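Local coordinates for ABC transporter substrate-binding protein (Vibrio cholerae, PDB 3LKV) that probably serves as the periplasmic solute-binding component of an ABC transporter, holding a bound phenylalanine between its two lobes, at residues D275-K280 with R297-K302. Sequence-based numbering, arbitrary orientation.
Sequences DLVINK and RATSTK
Asp275 opens the contact by laying its CB 3.4 Å from Thr299 OG1, the two side chains crossing at about a right angle. This is the edge of one lobe of a periplasmic-binding-protein fold: strand 275-278 ends a mixed sheet, antiparallel to strand 237-240, and the irregular C-terminal tail passes its other edge at an angle of 57°. The carbonyl O of Leu276 takes two weak hydrogen bonds from Thr299, one from the backbone N at 3.1 Å, bent to 122°, and one from OG1. Its CG stands anti to the backbone N (chi1 179°), and CD2 reaches Arg297 CB at 3.8 Å; that arginine's guanidinium goes on to a salt bridge with Glu135 on helix 126-136. Val277 CG2 lies 4.3 Å from Ser300 CB, a loose approach. At Ile278, CG1 packs on Ala298 CB, while the carbonyl O receives a CA-H...O contact from Thr301. Asn279 OD1 lies 3.6 Å from Lys302 O; as N-cap of the following helix it accepts from Ala282 N, and ND2 donates to Val231 O. Lys280 then brings its aliphatic chain obliquely across Thr301, with CD 3.6 Å from Thr301 O and 3.7 Å from Thr301 OG1.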
ATOM      1  N   ASP A 275      26.963   2.709   4.923  1.00 35.23           N
ATOM      2  CA  ASP A 275      27.013   3.827   5.878  1.00 34.33           C
ATOM      3  C   ASP A 275      27.425   3.310   7.247  1.00 32.88           C
ATOM      4  O   ASP A 275      26.861   2.342   7.756  1.00 32.49           O
ATOM      5  CB  ASP A 275      25.672   4.553   5.977  1.00 34.75           C
ATOM      6  CG  ASP A 275      25.205   5.112   4.632  1.00 37.67           C
ATOM      7  OD1 ASP A 275      25.970   5.904   4.042  1.00 38.98           O
ATOM      8  OD2 ASP A 275      24.104   4.726   4.163  1.00 41.99           O
ATOM      9  N   LEU A 276      28.426   3.965   7.823  1.00 30.88           N
ATOM     10  CA  LEU A 276      28.865   3.712   9.177  1.00 29.15           C
ATOM     11  C   LEU A 276      27.920   4.374  10.144  1.00 28.22           C
ATOM     12  O   LEU A 276      27.802   5.586  10.156  1.00 28.34           O
ATOM     13  CB  LEU A 276      30.282   4.259   9.357  1.00 28.64           C
ATOM     14  CG  LEU A 276      30.943   4.111  10.729  1.00 28.26           C
ATOM     15  CD1 LEU A 276      30.701   2.733  11.310  1.00 22.75           C
ATOM     16  CD2 LEU A 276      32.512   4.487  10.662  1.00 26.78           C
ATOM     17  N   VAL A 277      27.233   3.578  10.951  1.00 27.72           N
ATOM     18  CA  VAL A 277      26.291   4.084  11.939  1.00 27.77           C
ATOM     19  C   VAL A 277      26.707   3.546  13.317  1.00 29.11           C
ATOM     20  O   VAL A 277      27.159   2.411  13.402  1.00 29.30           O
ATOM     21  CB  VAL A 277      24.883   3.627  11.586  1.00 27.42           C
ATOM     22  CG1 VAL A 277      23.880   4.078  12.644  1.00 26.18           C
ATOM     23  CG2 VAL A 277      24.505   4.096  10.119  1.00 26.29           C
ATOM     24  N   ILE A 278      26.600   4.373  14.367  1.00 30.69           N
ATOM     25  CA  ILE A 278      27.014   4.023  15.749  1.00 31.96           C
ATOM     26  C   ILE A 278      25.838   4.193  16.694  1.00 33.70           C
ATOM     27  O   ILE A 278      25.139   5.200  16.626  1.00 34.38           O
ATOM     28  CB  ILE A 278      28.142   4.943  16.300  1.00 31.94           C
ATOM     29  CG1 ILE A 278      29.379   4.925  15.413  1.00 31.69           C
ATOM     30  CG2 ILE A 278      28.524   4.542  17.730  1.00 31.72           C
ATOM     31  CD1 ILE A 278      29.798   3.544  14.947  1.00 33.84           C
ATOM     32  N   ASN A 279      25.611   3.217  17.568  1.00 35.96           N
ATOM     33  CA  ASN A 279      24.609   3.355  18.604  1.00 38.55           C
ATOM     34  C   ASN A 279      25.273   3.683  19.950  1.00 41.90           C
ATOM     35  O   ASN A 279      25.654   2.792  20.720  1.00 40.47           O
ATOM     36  CB  ASN A 279      23.737   2.121  18.699  1.00 37.39           C
ATOM     37  CG  ASN A 279      22.511   2.366  19.533  1.00 37.15           C
ATOM     38  OD1 ASN A 279      22.495   3.255  20.399  1.00 36.09           O
ATOM     39  ND2 ASN A 279      21.462   1.600  19.279  1.00 34.66           N
ATOM     40  N   LYS A 280      25.370   4.989  20.232  1.00 47.60           N
ATOM     41  CA  LYS A 280      26.103   5.520  21.434  1.00 50.79           C
ATOM     42  C   LYS A 280      25.425   5.057  22.689  1.00 51.56           C
ATOM     43  O   LYS A 280      26.078   4.586  23.611  1.00 53.02           O
ATOM     44  CB  LYS A 280      26.129   7.053  21.450  1.00 52.78           C
ATOM     45  CG  LYS A 280      27.295   7.768  20.732  1.00 57.73           C
ATOM     46  CD  LYS A 280      26.849   9.248  20.346  1.00 63.19           C
ATOM     47  CE  LYS A 280      27.844  10.371  20.778  1.00 65.83           C
ATOM     48  NZ  LYS A 280      27.396  11.730  20.267  1.00 66.94           N
ATOM     49  N   ARG A 297      34.004   9.556  11.767  1.00 72.14           N
ATOM     50  CA  ARG A 297      33.513   9.049  10.468  1.00 72.41           C
ATOM     51  C   ARG A 297      32.025   8.668  10.453  1.00 72.69           C
ATOM     52  O   ARG A 297      31.511   8.295   9.416  1.00 71.94           O
ATOM     53  CB  ARG A 297      34.321   7.821  10.030  1.00 72.50           C
ATOM     54  CG  ARG A 297      35.792   8.084   9.749  1.00 73.23           C
ATOM     55  CD  ARG A 297      36.423   7.042   8.785  1.00 73.54           C
ATOM     56  NE  ARG A 297      36.136   5.650   9.143  1.00 72.72           N
ATOM     57  CZ  ARG A 297      36.700   4.985  10.150  1.00 72.94           C
ATOM     58  NH1 ARG A 297      37.593   5.561  10.952  1.00 73.03           N
ATOM     59  NH2 ARG A 297      36.364   3.728  10.370  1.00 72.24           N
ATOM     60  N   ALA A 298      31.336   8.759  11.587  1.00 73.77           N
ATOM     61  CA  ALA A 298      29.976   8.219  11.703  1.00 74.88           C
ATOM     62  C   ALA A 298      28.987   9.068  10.945  1.00 76.32           C
ATOM     63  O   ALA A 298      28.658  10.167  11.400  1.00 77.13           O
ATOM     64  CB  ALA A 298      29.545   8.133  13.149  1.00 74.54           C
ATOM     65  N   THR A 299      28.497   8.554   9.808  1.00 77.44           N
ATOM     66  CA  THR A 299      27.477   9.262   8.998  1.00 77.97           C
ATOM     67  C   THR A 299      26.185   9.443   9.807  1.00 78.48           C
ATOM     68  O   THR A 299      25.333  10.245   9.455  1.00 77.99           O
ATOM     69  CB  THR A 299      27.144   8.566   7.584  1.00 78.11           C
ATOM     70  OG1 THR A 299      26.287   7.425   7.756  1.00 77.82           O
ATOM     71  CG2 THR A 299      28.406   8.155   6.808  1.00 77.86           C
ATOM     72  N   SER A 300      26.041   8.696  10.890  1.00 79.47           N
ATOM     73  CA  SER A 300      24.896   8.872  11.760  1.00 80.64           C
ATOM     74  C   SER A 300      25.281   8.355  13.130  1.00 81.43           C
ATOM     75  O   SER A 300      26.349   7.744  13.280  1.00 81.17           O
ATOM     76  CB  SER A 300      23.675   8.140  11.194  1.00 80.82           C
ATOM     77  OG  SER A 300      22.587   8.189  12.105  1.00 81.75           O
ATOM     78  N   THR A 301      24.429   8.591  14.126  1.00 82.61           N
ATOM     79  CA  THR A 301      24.935   8.550  15.484  1.00 84.08           C
ATOM     80  C   THR A 301      23.980   8.248  16.652  1.00 84.88           C
ATOM     81  O   THR A 301      24.337   8.532  17.802  1.00 85.84           O
ATOM     82  CB  THR A 301      25.739   9.872  15.786  1.00 84.23           C
ATOM     83  OG1 THR A 301      26.803   9.585  16.710  1.00 84.89           O
ATOM     84  CG2 THR A 301      24.814  11.029  16.311  1.00 84.39           C
ATOM     85  N   LYS A 302      22.826   7.632  16.414  1.00 85.29           N
ATOM     86  CA  LYS A 302      21.926   7.310  17.556  1.00 85.52           C
ATOM     87  C   LYS A 302      22.616   6.468  18.674  1.00 85.02           C
ATOM     88  O   LYS A 302      22.567   6.781  19.876  1.00 83.53           O
ATOM     89  CB  LYS A 302      20.626   6.636  17.068  1.00 85.81           C
ATOM     90  CG  LYS A 302      20.799   5.332  16.245  1.00 86.99           C
ATOM     91  CD  LYS A 302      19.651   5.158  15.222  1.00 88.57           C
ATOM     92  CE  LYS A 302      19.766   6.140  14.015  1.00 88.61           C
ATOM     93  NZ  LYS A 302      18.495   6.288  13.268  1.00 86.40           N
TER